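Putative S41 protease (Bacteroides fragilis NCTC 9343, PDB 3K50) is of unknown function but, as a putative member of the S41 peptidase family, probably cleaves peptide bonds in protein substrates. Local coordinates at residues Thr292-Thr297 and Lys317-Gly322; Gly190-Asn195 and Asn225-Asp230; Thr323-Glu328 and Thr362-Thr367; Ile182-Lys187 and Ala392-Met397. One frame throughout, in Å; residues are numbered along the deposited sequence.

Contact 1: residues Thr292-Thr297 and Lys317-Gly322; sequences TVYVLT and KVVLIG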
loop_
_atom_site.group_PDB
_atom_site.type_symbol
_atom_site.label_atom_id
_atom_site.label_comp_id
_atom_site.label_asym_id
_atom_site.label_seq_id
_atom_site.Cartn_x
_atom_site.Cartn_y
_atom_site.Cartn_z
ATOM N N THR A 292 -8.901 17.381 -10.895
ATOM C CA THR A 292 -8.318 16.167 -11.436
ATOM C C THR A 292 -7.207 15.680 -10.495
ATOM O O THR A 292 -6.508 16.495 -9.881
ATOM C CB THR A 292 -7.689 16.437 -12.813
ATOM O OG1 THR A 292 -8.669 16.982 -13.683
ATOM C CG2 THR A 292 -7.129 15.127 -13.452
ATOM N N VAL A 293 -7.089 14.367 -10.347
ATOM C CA VAL A 293 -6.013 13.745 -9.569
ATOM C C VAL A 293 -5.511 12.518 -10.386
ATOM O O VAL A 293 -6.295 11.853 -11.019
ATOM C CB VAL A 293 -6.410 13.404 -8.122
ATOM C CG1 VAL A 293 -7.613 12.400 -8.079
ATOM C CG2 VAL A 293 -5.230 12.860 -7.375
ATOM N N TYR A 294 -4.200 12.349 -10.479
ATOM C CA TYR A 294 -3.556 11.179 -11.128
ATOM C C TYR A 294 -3.109 10.294 -9.954
ATOM O O TYR A 294 -2.426 10.764 -9.004
ATOM C CB TYR A 294 -2.388 11.573 -12.036
ATOM C CG TYR A 294 -2.828 12.484 -13.164
ATOM C CD1 TYR A 294 -3.049 13.832 -12.944
ATOM C CD2 TYR A 294 -3.102 11.978 -14.439
ATOM C CE1 TYR A 294 -3.486 14.672 -13.975
ATOM C CE2 TYR A 294 -3.568 12.814 -15.463
ATOM C CZ TYR A 294 -3.776 14.146 -15.211
ATOM O OH TYR A 294 -4.237 14.995 -16.192
ATOM N N VAL A 295 -3.542 9.038 -10.000
ATOM C CA VAL A 295 -3.275 8.044 -8.969
ATOM C C VAL A 295 -2.461 6.911 -9.602
ATOM O O VAL A 295 -2.853 6.346 -10.633
ATOM C CB VAL A 295 -4.586 7.538 -8.311
ATOM C CG1 VAL A 295 -4.268 6.467 -7.200
ATOM C CG2 VAL A 295 -5.367 8.712 -7.701
ATOM N N LEU A 296 -1.262 6.701 -9.061
ATOM C CA LEU A 296 -0.358 5.631 -9.518
ATOM C C LEU A 296 -0.623 4.331 -8.755
ATOM O O LEU A 296 -0.589 4.310 -7.512
ATOM C CB LEU A 296 1.089 6.090 -9.360
ATOM C CG LEU A 296 1.453 7.482 -9.875
ATOM C CD1 LEU A 296 2.958 7.772 -9.776
ATOM C CD2 LEU A 296 0.978 7.659 -11.321
ATOM N N THR A 297 -0.880 3.262 -9.502
ATOM C CA THR A 297 -1.363 1.974 -8.944
ATOM C C THR A 297 -0.629 0.738 -9.420
ATOM O O THR A 297 0.013 0.781 -10.445
ATOM C CB THR A 297 -2.900 1.773 -9.317
ATOM O OG1 THR A 297 -3.078 1.660 -10.741
ATOM C CG2 THR A 297 -3.733 2.938 -8.839
ATOM N N LYS A 317 -12.231 14.178 -11.655
ATOM C CA LYS A 317 -11.600 13.356 -12.671
ATOM C C LYS A 317 -10.403 12.666 -12.030
ATOM O O LYS A 317 -9.417 13.320 -11.537
ATOM C CB LYS A 317 -11.150 14.214 -13.885
ATOM C CG LYS A 317 -10.527 13.376 -15.044
ATOM C CD LYS A 317 -10.128 14.302 -16.235
ATOM C CE LYS A 317 -9.415 13.595 -17.395
ATOM N NZ LYS A 317 -8.716 14.631 -18.250
ATOM N N VAL A 318 -10.480 11.351 -11.992
ATOM C CA VAL A 318 -9.473 10.511 -11.368
ATOM C C VAL A 318 -8.815 9.726 -12.516
ATOM O O VAL A 318 -9.502 9.027 -13.234
ATOM C CB VAL A 318 -10.111 9.535 -10.354
ATOM C CG1 VAL A 318 -9.042 8.636 -9.729
ATOM C CG2 VAL A 318 -10.817 10.278 -9.281
ATOM N N VAL A 319 -7.497 9.852 -12.708
ATOM C CA VAL A 319 -6.836 9.162 -13.797
ATOM C C VAL A 319 -5.908 8.173 -13.168
ATOM O O VAL A 319 -5.074 8.556 -12.388
ATOM C CB VAL A 319 -6.023 10.167 -14.672
ATOM C CG1 VAL A 319 -5.123 9.433 -15.661
ATOM C CG2 VAL A 319 -6.975 11.238 -15.378
ATOM N N LEU A 320 -6.060 6.908 -13.523
ATOM C CA LEU A 320 -5.295 5.810 -12.996
ATOM C C LEU A 320 -4.212 5.403 -13.975
ATOM O O LEU A 320 -4.501 5.150 -15.119
ATOM C CB LEU A 320 -6.195 4.618 -12.699
ATOM C CG LEU A 320 -7.356 4.854 -11.724
ATOM C CD1 LEU A 320 -8.121 3.546 -11.538
ATOM C CD2 LEU A 320 -6.848 5.451 -10.394
ATOM N N ILE A 321 -2.965 5.385 -13.479
ATOM C CA ILE A 321 -1.769 5.063 -14.255
ATOM C C ILE A 321 -1.002 3.966 -13.557
ATOM O O ILE A 321 -0.732 4.066 -12.378
ATOM C CB ILE A 321 -0.874 6.314 -14.420
ATOM C CG1 ILE A 321 -1.559 7.353 -15.310
ATOM C CG2 ILE A 321 0.522 5.970 -15.083
ATOM C CD1 ILE A 321 -0.871 8.715 -15.267
ATOM N N GLY A 322 -0.704 2.869 -14.261
ATOM C CA GLY A 322 0.044 1.746 -13.623
ATOM C C GLY A 322 -0.576 0.438 -14.037
ATOM O O GLY A 322 -0.835 0.260 -15.203
HETATM O O HOH W 1 -5.910 14.027 -18.416
#
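Y294 and V319 meet side by side on two neighbouring parallel strands, 292-297 and 317-322, which helix 304-312 connects in a beta-alpha-beta unit of the ClpP/crotonase-like S41 domain. CD2 of the Y294 ring comes within 3.4 Å of V319 CB, and CE2 also rests against the valine. With CG anti to its carbonyl carbon (chi1 -61°), Y294 leans its ring across to the adjoining strand, where CD2 also reaches I321 CD1 at 4.0 Å. Further along this face L296 CD2 lies 3.9 Å from I321 CB.

On the reverse face V293, V295, V318 and L320 form a purely aliphatic layer: L320 CD2 tucks against V295 CB at 3.7 Å, and V293 CG1 approaches V318 CG2. Between these layers the backbones are stitched in register by five hydrogen bonds, beginning with V293 N to K317 O (2.8 Å) and ending with T297 N to I321 O. The short strand axes diverge by 30°, a marked twist.

The second shell differs from face to face. Helix 304-312 covers V318 and L320, whereas helix 388-398 lies over Y294, L296 and I321. T297 turns its OG1 to the carbonyl oxygen of T323, just beyond the partner strand.

At the start of the pair the extended chain of K317 runs past T292, and one water ties the two polar ends together, 2.9 Å from Y294 OH and 2.9 Å from K317 NZ, from which it accepts a hydrogen bond.

Contact 2: residues Gly190-Asn195 and Asn225-Asp230; sequences GYLMYN and NEFVLD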
loop_
_atom_site.group_PDB
_atom_site.type_symbol
_atom_site.label_atom_id
_atom_site.label_comp_id
_atom_site.label_asym_id
_atom_site.label_seq_id
_atom_site.Cartn_x
_atom_site.Cartn_y
_atom_site.Cartn_z
ATOM N N GLY A 190 1.807 18.803 -7.414
ATOM C CA GLY A 190 2.093 18.190 -6.128
ATOM C C GLY A 190 2.305 16.692 -6.337
ATOM O O GLY A 190 1.497 16.057 -6.996
ATOM N N TYR A 191 3.382 16.135 -5.787
ATOM C CA TYR A 191 3.634 14.691 -5.888
ATOM C C TYR A 191 3.712 14.133 -4.456
ATOM O O TYR A 191 4.488 14.622 -3.622
ATOM C CB TYR A 191 4.940 14.374 -6.650
ATOM C CG TYR A 191 5.340 12.910 -6.536
ATOM C CD1 TYR A 191 4.673 11.942 -7.278
ATOM C CD2 TYR A 191 6.351 12.506 -5.698
ATOM C CE1 TYR A 191 5.002 10.610 -7.201
ATOM C CE2 TYR A 191 6.681 11.142 -5.577
ATOM C CZ TYR A 191 6.015 10.223 -6.332
ATOM O OH TYR A 191 6.291 8.913 -6.230
ATOM N N LEU A 192 2.906 13.135 -4.182
ATOM C CA LEU A 192 2.936 12.476 -2.899
ATOM C C LEU A 192 2.978 10.965 -3.014
ATOM O O LEU A 192 2.060 10.358 -3.538
ATOM C CB LEU A 192 1.695 12.864 -2.080
ATOM C CG LEU A 192 1.474 12.276 -0.678
ATOM C CD1 LEU A 192 2.507 12.839 0.300
ATOM C CD2 LEU A 192 0.104 12.590 -0.197
HETATM N N MSE A 193 4.036 10.385 -2.453
HETATM C CA MSE A 193 4.186 8.939 -2.298
HETATM C C MSE A 193 3.712 8.603 -0.857
HETATM O O MSE A 193 4.447 8.811 0.094
HETATM C CB MSE A 193 5.622 8.519 -2.578
HETATM C CG MSE A 193 5.786 7.088 -2.905
HETATM SE SE MSE A 193 5.191 5.708 -1.633
HETATM C CE MSE A 193 5.494 4.190 -2.842
ATOM N N TYR A 194 2.451 8.141 -0.743
ATOM C CA TYR A 194 1.772 7.866 0.533
ATOM C C TYR A 194 1.587 6.375 0.616
ATOM O O TYR A 194 0.814 5.803 -0.152
ATOM C CB TYR A 194 0.409 8.558 0.574
ATOM C CG TYR A 194 -0.369 8.395 1.884
ATOM C CD1 TYR A 194 0.064 8.985 3.027
ATOM C CD2 TYR A 194 -1.589 7.732 1.918
ATOM C CE1 TYR A 194 -0.685 8.883 4.250
ATOM C CE2 TYR A 194 -2.345 7.619 3.100
ATOM C CZ TYR A 194 -1.896 8.200 4.248
ATOM O OH TYR A 194 -2.632 8.106 5.404
ATOM N N ASN A 195 2.273 5.730 1.548
ATOM C CA ASN A 195 2.386 4.254 1.459
ATOM C C ASN A 195 1.518 3.405 2.364
ATOM O O ASN A 195 1.506 2.210 2.205
ATOM C CB ASN A 195 3.870 3.850 1.639
ATOM C CG ASN A 195 4.236 2.577 0.871
ATOM O OD1 ASN A 195 3.854 2.418 -0.268
ATOM N ND2 ASN A 195 4.932 1.667 1.520
ATOM N N ASN A 225 -1.693 23.056 -8.444
ATOM C CA ASN A 225 -2.956 23.020 -9.202
ATOM C C ASN A 225 -3.136 21.704 -9.979
ATOM O O ASN A 225 -4.115 21.542 -10.670
ATOM C CB ASN A 225 -3.100 24.227 -10.140
ATOM C CG ASN A 225 -1.839 24.536 -10.894
ATOM O OD1 ASN A 225 -1.236 23.643 -11.540
ATOM N ND2 ASN A 225 -1.405 25.823 -10.830
ATOM N N GLU A 226 -2.191 20.779 -9.851
ATOM C CA GLU A 226 -2.330 19.413 -10.385
ATOM C C GLU A 226 -1.748 18.497 -9.303
ATOM O O GLU A 226 -0.981 18.949 -8.463
ATOM C CB GLU A 226 -1.608 19.172 -11.727
ATOM C CG GLU A 226 -2.103 19.980 -12.911
ATOM C CD GLU A 226 -3.449 19.600 -13.516
ATOM O OE1 GLU A 226 -3.987 18.476 -13.355
ATOM O OE2 GLU A 226 -3.943 20.442 -14.276
ATOM N N PHE A 227 -2.089 17.211 -9.339
ATOM C CA PHE A 227 -1.648 16.296 -8.268
ATOM C C PHE A 227 -1.466 14.823 -8.726
ATOM O O PHE A 227 -2.298 14.222 -9.416
ATOM C CB PHE A 227 -2.626 16.400 -7.089
ATOM C CG PHE A 227 -2.066 15.959 -5.761
ATOM C CD1 PHE A 227 -1.957 14.611 -5.432
ATOM C CD2 PHE A 227 -1.708 16.890 -4.808
ATOM C CE1 PHE A 227 -1.446 14.210 -4.212
ATOM C CE2 PHE A 227 -1.220 16.500 -3.586
ATOM C CZ PHE A 227 -1.067 15.175 -3.278
ATOM N N VAL A 228 -0.329 14.261 -8.330
ATOM C CA VAL A 228 -0.010 12.867 -8.569
ATOM C C VAL A 228 0.109 12.185 -7.189
ATOM O O VAL A 228 1.033 12.480 -6.420
ATOM C CB VAL A 228 1.285 12.709 -9.335
ATOM C CG1 VAL A 228 1.606 11.235 -9.528
ATOM C CG2 VAL A 228 1.200 13.445 -10.671
ATOM N N LEU A 229 -0.871 11.352 -6.859
ATOM C CA LEU A 229 -0.892 10.577 -5.613
ATOM C C LEU A 229 -0.373 9.142 -5.921
ATOM O O LEU A 229 -1.046 8.361 -6.595
ATOM C CB LEU A 229 -2.312 10.547 -5.064
ATOM C CG LEU A 229 -2.629 9.725 -3.811
ATOM C CD1 LEU A 229 -2.025 10.307 -2.586
ATOM C CD2 LEU A 229 -4.208 9.605 -3.653
ATOM N N ASP A 230 0.820 8.818 -5.410
ATOM C CA ASP A 230 1.487 7.558 -5.686
ATOM C C ASP A 230 1.117 6.532 -4.595
ATOM O O ASP A 230 1.616 6.574 -3.479
ATOM C CB ASP A 230 3.010 7.849 -5.797
ATOM C CG ASP A 230 3.808 6.690 -6.314
ATOM O OD1 ASP A 230 3.295 5.557 -6.344
ATOM O OD2 ASP A 230 4.974 6.915 -6.732
HETATM O O HOH W 2 2.396 3.503 -2.336
#
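D230 N donates a hydrogen bond to L192 O, 2.7 Å away, a compact link near the C-terminal end of two parallel strands. The same aspartate is engaged by its side chain, since OD2 meets Y191 OH at the edge of the tyrosine ring, near its plane, while R232 NH2 forms a salt bridge to the same oxygen. The modelled OD2 to OH separation of 2.4 Å is so short that its exact value is doubtful. Ring and carboxylate planes stand 63° apart, and both groups extend from CG atoms anti to their own backbone N (chi1 169° for Y191, -170° for D230), which lets the tyrosine reach along its neighbour past V228. On the way Y191 CD1 packs 3.9 Å from V228 CG1, and beyond the carboxylate the CG of M193, a selenomethionine, lies 3.9 Å from D230 OD2.

Strands 187-194 and 226-230 belong to a beta-alpha-beta unit connected through helix 207-221, within the mixed sheet of the S41 domain. Helix 388-398 covers the face that carries Y191 and V228. The opposite face holds L192, F227 and L229: the ring of F227 has G190 O over one side, 3.8 Å from CG, and its far end CZ approaches L192 CB, also at 3.8 Å. There is no side chain at G190 to push that ring away. F216 and F219 of helix 207-221 meet the same phenylalanine, and L245 and L249 of helix 239-249 pack on L229. Nearby, L192 CD2 lies 3.9 Å from L229 CD1.

Contact 3: residues Thr323-Glu328 and Thr362-Thr367; sequences TKTAGE and TGFKPT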
loop_
_atom_site.group_PDB
_atom_site.type_symbol
_atom_site.label_atom_id
_atom_site.label_comp_id
_atom_site.label_asym_id
_atom_site.label_seq_id
_atom_site.Cartn_x
_atom_site.Cartn_y
_atom_site.Cartn_z
ATOM N N THR A 323 -0.862 -0.450 -13.065
ATOM C CA THR A 323 -1.461 -1.753 -13.346
ATOM C C THR A 323 -2.702 -1.891 -12.474
ATOM O O THR A 323 -2.896 -1.117 -11.556
ATOM C CB THR A 323 -0.476 -2.920 -13.172
ATOM O OG1 THR A 323 0.127 -2.895 -11.880
ATOM C CG2 THR A 323 0.650 -2.907 -14.290
ATOM N N LYS A 324 -3.525 -2.875 -12.746
ATOM C CA LYS A 324 -4.803 -3.033 -12.027
ATOM C C LYS A 324 -4.646 -3.160 -10.505
ATOM O O LYS A 324 -3.655 -3.774 -10.019
ATOM C CB LYS A 324 -5.542 -4.225 -12.683
ATOM C CG LYS A 324 -6.880 -4.489 -12.144
ATOM C CD LYS A 324 -7.918 -5.026 -13.138
ATOM C CE LYS A 324 -8.065 -6.524 -13.264
ATOM N NZ LYS A 324 -9.603 -6.812 -13.415
ATOM N N THR A 325 -5.577 -2.570 -9.743
ATOM C CA THR A 325 -5.597 -2.626 -8.266
ATOM C C THR A 325 -6.035 -4.019 -7.796
ATOM O O THR A 325 -6.398 -4.840 -8.595
ATOM C CB THR A 325 -6.472 -1.513 -7.619
ATOM O OG1 THR A 325 -7.865 -1.705 -7.951
ATOM C CG2 THR A 325 -5.984 -0.158 -8.083
ATOM N N ALA A 326 -5.986 -4.253 -6.489
ATOM C CA ALA A 326 -6.168 -5.594 -5.905
ATOM C C ALA A 326 -7.588 -6.148 -5.951
ATOM O O ALA A 326 -7.789 -7.361 -5.988
ATOM C CB ALA A 326 -5.712 -5.600 -4.462
ATOM N N GLY A 327 -8.557 -5.273 -5.924
ATOM C CA GLY A 327 -9.970 -5.728 -5.912
ATOM C C GLY A 327 -10.585 -5.918 -4.520
ATOM O O GLY A 327 -11.619 -6.581 -4.363
ATOM N N GLU A 328 -9.980 -5.348 -3.485
ATOM C CA GLU A 328 -10.540 -5.482 -2.123
ATOM C C GLU A 328 -11.655 -4.411 -1.901
ATOM O O GLU A 328 -11.390 -3.349 -1.451
ATOM C CB GLU A 328 -9.418 -5.434 -1.063
ATOM C CG GLU A 328 -9.869 -5.810 0.319
ATOM C CD GLU A 328 -8.687 -5.919 1.229
ATOM O OE1 GLU A 328 -7.969 -6.925 1.102
ATOM O OE2 GLU A 328 -8.462 -4.979 2.028
ATOM N N THR A 362 -12.303 -7.544 -8.626
ATOM C CA THR A 362 -11.142 -7.851 -9.499
ATOM C C THR A 362 -10.193 -6.670 -9.742
ATOM O O THR A 362 -9.112 -6.853 -10.315
ATOM C CB THR A 362 -11.492 -8.583 -10.883
ATOM O OG1 THR A 362 -11.782 -7.638 -11.921
ATOM C CG2 THR A 362 -12.633 -9.600 -10.721
ATOM N N GLY A 363 -10.552 -5.482 -9.253
ATOM C CA GLY A 363 -9.676 -4.326 -9.305
ATOM C C GLY A 363 -10.064 -3.226 -10.277
ATOM O O GLY A 363 -10.910 -3.420 -11.174
ATOM N N PHE A 364 -9.484 -2.052 -10.050
ATOM C CA PHE A 364 -9.688 -0.958 -10.984
ATOM C C PHE A 364 -8.641 -1.085 -12.073
ATOM O O PHE A 364 -7.442 -1.055 -11.800
ATOM C CB PHE A 364 -9.507 0.406 -10.327
ATOM C CG PHE A 364 -10.707 0.886 -9.527
ATOM C CD1 PHE A 364 -11.855 1.331 -10.173
ATOM C CD2 PHE A 364 -10.650 0.978 -8.169
ATOM C CE1 PHE A 364 -12.909 1.831 -9.455
ATOM C CE2 PHE A 364 -11.722 1.492 -7.428
ATOM C CZ PHE A 364 -12.852 1.895 -8.081
ATOM N N LYS A 365 -9.113 -1.143 -13.299
ATOM C CA LYS A 365 -8.248 -1.169 -14.453
ATOM C C LYS A 365 -7.626 0.208 -14.670
ATOM O O LYS A 365 -8.290 1.221 -14.557
ATOM C CB LYS A 365 -9.062 -1.592 -15.672
ATOM C CG LYS A 365 -8.213 -1.879 -16.878
ATOM C CD LYS A 365 -8.978 -2.491 -18.092
ATOM C CE LYS A 365 -9.489 -1.447 -19.095
ATOM N NZ LYS A 365 -9.775 -2.037 -20.467
ATOM N N PRO A 366 -6.352 0.266 -14.989
ATOM C CA PRO A 366 -5.848 1.623 -15.171
ATOM C C PRO A 366 -6.388 2.308 -16.440
ATOM O O PRO A 366 -6.732 1.636 -17.424
ATOM C CB PRO A 366 -4.317 1.418 -15.307
ATOM C CG PRO A 366 -4.110 0.055 -15.782
ATOM C CD PRO A 366 -5.292 -0.762 -15.177
ATOM N N THR A 367 -6.423 3.636 -16.411
ATOM C CA THR A 367 -6.743 4.453 -17.570
ATOM C C THR A 367 -5.608 4.276 -18.574
ATOM O O THR A 367 -5.828 4.137 -19.784
ATOM C CB THR A 367 -6.916 5.955 -17.210
ATOM O OG1 THR A 367 -7.619 6.106 -15.957
ATOM C CG2 THR A 367 -7.654 6.733 -18.346
HETATM O O HOH W 3 -5.525 1.143 -11.847
HETATM O O HOH W 4 -6.107 -7.591 -9.457
HETATM O O HOH W 5 -12.074 -8.665 -6.094
#
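K324 lays its whole side chain along the loop 362-367, meeting T362, G363 and F364 on its way. Its CB passes 3.8 Å from F364 O and CG approaches the same oxygen at 3.5 Å. CD then moves on to T362 O (3.6 Å), and CE comes nearer still to that oxygen. The chain bends from CB onward, at chi2, chi3 (92°) and chi4, and this curls NZ back toward the threonine. There NZ makes a hydrogen bond to T362 OG1 and a weak one to T362 O, although the position of the ammonium group is less certain than that of the rest. A glycerol, probably from the crystallisation liquor, sits beside this end and is bonded by T362 OG1 and G363 O.

Next to the lysine, T325 and F364 pair reciprocally. F364 N donates to T325 OG1 over 2.7 Å in a nearly straight bond of 176°, and T325 N returns a longer bond of 3.2 Å to F364 O. Two loops without regular structure, leading out of strand 317-322 and into strand 368-369 of the S41 domain, are thus clipped together.

T325 OG1 is also hydrogen-bonded to E306 OE2 of helix 304-312. Accepting from F364 N while facing a carboxylate is consistent with a hydroxyl that donates its hydrogen to E306 OE2, which would fix its rotation and tie both loops to the helix.

Contact 4: residues Ile182-Lys187 and Ala392-Met397; sequences IPWNGK and AALKIM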
loop_
_atom_site.group_PDB
_atom_site.type_symbol
_atom_site.label_atom_id
_atom_site.label_comp_id
_atom_site.label_asym_id
_atom_site.label_seq_id
_atom_site.Cartn_x
_atom_site.Cartn_y
_atom_site.Cartn_z
ATOM N N ILE A 182 6.546 19.949 -8.346
ATOM C CA ILE A 182 7.180 19.919 -9.646
ATOM C C ILE A 182 6.596 20.960 -10.565
ATOM O O ILE A 182 5.382 20.926 -10.878
ATOM C CB ILE A 182 6.932 18.522 -10.267
ATOM C CG1 ILE A 182 7.413 17.426 -9.276
ATOM C CG2 ILE A 182 7.534 18.384 -11.694
ATOM C CD1 ILE A 182 6.861 16.014 -9.593
ATOM N N PRO A 183 7.412 21.919 -11.014
ATOM C CA PRO A 183 6.898 22.811 -12.053
ATOM C C PRO A 183 6.925 22.060 -13.398
ATOM O O PRO A 183 7.922 21.401 -13.734
ATOM C CB PRO A 183 7.899 23.949 -12.050
ATOM C CG PRO A 183 9.168 23.323 -11.576
ATOM C CD PRO A 183 8.795 22.245 -10.629
ATOM N N TRP A 184 5.845 22.099 -14.149
ATOM C CA TRP A 184 5.816 21.325 -15.361
ATOM C C TRP A 184 4.894 21.911 -16.411
ATOM O O TRP A 184 3.658 21.913 -16.257
ATOM C CB TRP A 184 5.406 19.877 -15.027
ATOM C CG TRP A 184 5.488 18.938 -16.218
ATOM C CD1 TRP A 184 4.497 18.680 -17.128
ATOM C CD2 TRP A 184 6.596 18.145 -16.602
ATOM N NE1 TRP A 184 4.918 17.750 -18.045
ATOM C CE2 TRP A 184 6.220 17.424 -17.754
ATOM C CE3 TRP A 184 7.865 17.941 -16.065
ATOM C CZ2 TRP A 184 7.060 16.508 -18.363
ATOM C CZ3 TRP A 184 8.717 17.063 -16.699
ATOM C CH2 TRP A 184 8.304 16.341 -17.827
ATOM N N ASN A 185 5.486 22.366 -17.516
ATOM C CA ASN A 185 4.698 23.001 -18.598
ATOM C C ASN A 185 3.582 23.957 -18.116
ATOM O O ASN A 185 2.405 23.881 -18.522
ATOM C CB ASN A 185 4.171 21.888 -19.505
ATOM C CG ASN A 185 5.325 21.118 -20.165
ATOM O OD1 ASN A 185 6.276 21.733 -20.624
ATOM N ND2 ASN A 185 5.251 19.794 -20.195
ATOM N N GLY A 186 3.946 24.819 -17.188
ATOM C CA GLY A 186 3.030 25.864 -16.713
ATOM C C GLY A 186 2.097 25.480 -15.592
ATOM O O GLY A 186 1.234 26.287 -15.186
ATOM N N LYS A 187 2.265 24.251 -15.108
ATOM C CA LYS A 187 1.478 23.703 -14.022
ATOM C C LYS A 187 2.368 23.568 -12.797
ATOM O O LYS A 187 3.587 23.500 -12.914
ATOM C CB LYS A 187 0.944 22.350 -14.425
ATOM C CG LYS A 187 0.013 22.378 -15.636
ATOM C CD LYS A 187 -0.173 20.983 -16.220
ATOM C CE LYS A 187 -1.254 20.951 -17.321
ATOM N NZ LYS A 187 -2.656 21.076 -16.745
ATOM N N ALA A 392 4.770 9.438 -16.848
ATOM C CA ALA A 392 3.550 9.193 -17.637
ATOM C C ALA A 392 2.468 10.199 -17.285
ATOM O O ALA A 392 1.822 10.764 -18.184
ATOM C CB ALA A 392 3.034 7.746 -17.444
ATOM N N ALA A 393 2.230 10.397 -15.986
ATOM C CA ALA A 393 1.250 11.323 -15.518
ATOM C C ALA A 393 1.571 12.712 -16.024
ATOM O O ALA A 393 0.696 13.421 -16.505
ATOM C CB ALA A 393 1.202 11.362 -13.972
ATOM N N LEU A 394 2.819 13.109 -15.877
ATOM C CA LEU A 394 3.234 14.459 -16.313
ATOM C C LEU A 394 3.022 14.664 -17.806
ATOM O O LEU A 394 2.642 15.740 -18.230
ATOM C CB LEU A 394 4.680 14.713 -15.957
ATOM C CG LEU A 394 5.029 14.752 -14.449
ATOM C CD1 LEU A 394 6.575 14.745 -14.308
ATOM C CD2 LEU A 394 4.418 15.932 -13.726
ATOM N N LYS A 395 3.281 13.639 -18.603
ATOM C CA LYS A 395 3.072 13.748 -20.023
ATOM C C LYS A 395 1.577 13.785 -20.348
ATOM O O LYS A 395 1.129 14.566 -21.209
ATOM C CB LYS A 395 3.747 12.591 -20.793
ATOM C CG LYS A 395 5.310 12.644 -20.878
ATOM C CD LYS A 395 5.766 11.523 -21.866
ATOM C CE LYS A 395 7.302 11.269 -21.982
ATOM N NZ LYS A 395 8.085 12.462 -21.653
ATOM N N ILE A 396 0.809 12.915 -19.713
ATOM C CA ILE A 396 -0.631 12.855 -19.987
ATOM C C ILE A 396 -1.321 14.191 -19.647
ATOM O O ILE A 396 -2.072 14.688 -20.440
ATOM C CB ILE A 396 -1.287 11.701 -19.249
ATOM C CG1 ILE A 396 -0.904 10.385 -19.953
ATOM C CG2 ILE A 396 -2.826 11.840 -19.236
ATOM C CD1 ILE A 396 -0.746 9.145 -19.006
HETATM N N MSE A 397 -0.981 14.806 -18.523
HETATM C CA MSE A 397 -1.622 16.063 -18.162
HETATM C C MSE A 397 -1.195 17.185 -19.106
HETATM O O MSE A 397 -1.866 18.189 -19.218
HETATM C CB MSE A 397 -1.333 16.424 -16.694
HETATM C CG MSE A 397 0.076 16.918 -16.435
HETATM SE SE MSE A 397 0.457 17.379 -14.587
HETATM C CE MSE A 397 0.289 15.583 -13.767
HETATM O O HOH W 6 -4.190 18.932 -17.865
#
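W184 and K187 end a type I' beta hairpin turn whose strand, 182-184, runs 10.8 Å from the axis of helix segment 392-397 at an angle of 37°. The hairpin joins the edge strand 176-184 of the mixed sheet to strand 187-194, and the helix near the C-terminus packs against the residues at either end of the turn.

L394 is the residue that meets the indole. Its CB sits over the face of the W184 five-membered ring, 3.8 Å from the centroid and 19° off the normal, a CH-pi contact. Of its two methyls, CD1 reaches the six-membered ring, 3.9 Å from W184 CE3, while CD2 stays near CG of the five-membered ring and also comes 4.5 Å from I182 CG2. V189 of the second hairpin strand backs the leucine as well.

One turn further along the helix M397, a selenomethionine, lies beside K187, the two side chains sliding past each other in opposite directions. The lysine CD lies 4.0 Å from SE of M397, so the apolar part of the lysine packs while its end stays polar. A bend at chi4 (-73°) turns NZ to a salt bridge with E226 and to a water, 2.9 Å from K187 NZ, which in turn donates to M397 O at 2.8 Å.

Contacts 1, 2 and 4 all reach the six-stranded mixed sheet of the S41 domain. Contacts 1 and 2 each close a beta-alpha-beta unit and lie in series, their centres 10 Å apart, joined where strand 226-230 runs beside strand 292-297. Contact 4 spans far more of the chain and encloses the other three; it lays helix 388-398 on the same sheet face that contacts 1 and 2 offer, so the C-terminal helix closes over strands that come much earlier in the chain. Contact 3 follows contact 1 directly, 12 Å away between centres, between the loop leaving strand 317-322 and the loop entering strand 368-369, its centre about 24 Å from that of contact 4. Sheet core, helical cover and connecting loops thus form one connected domain.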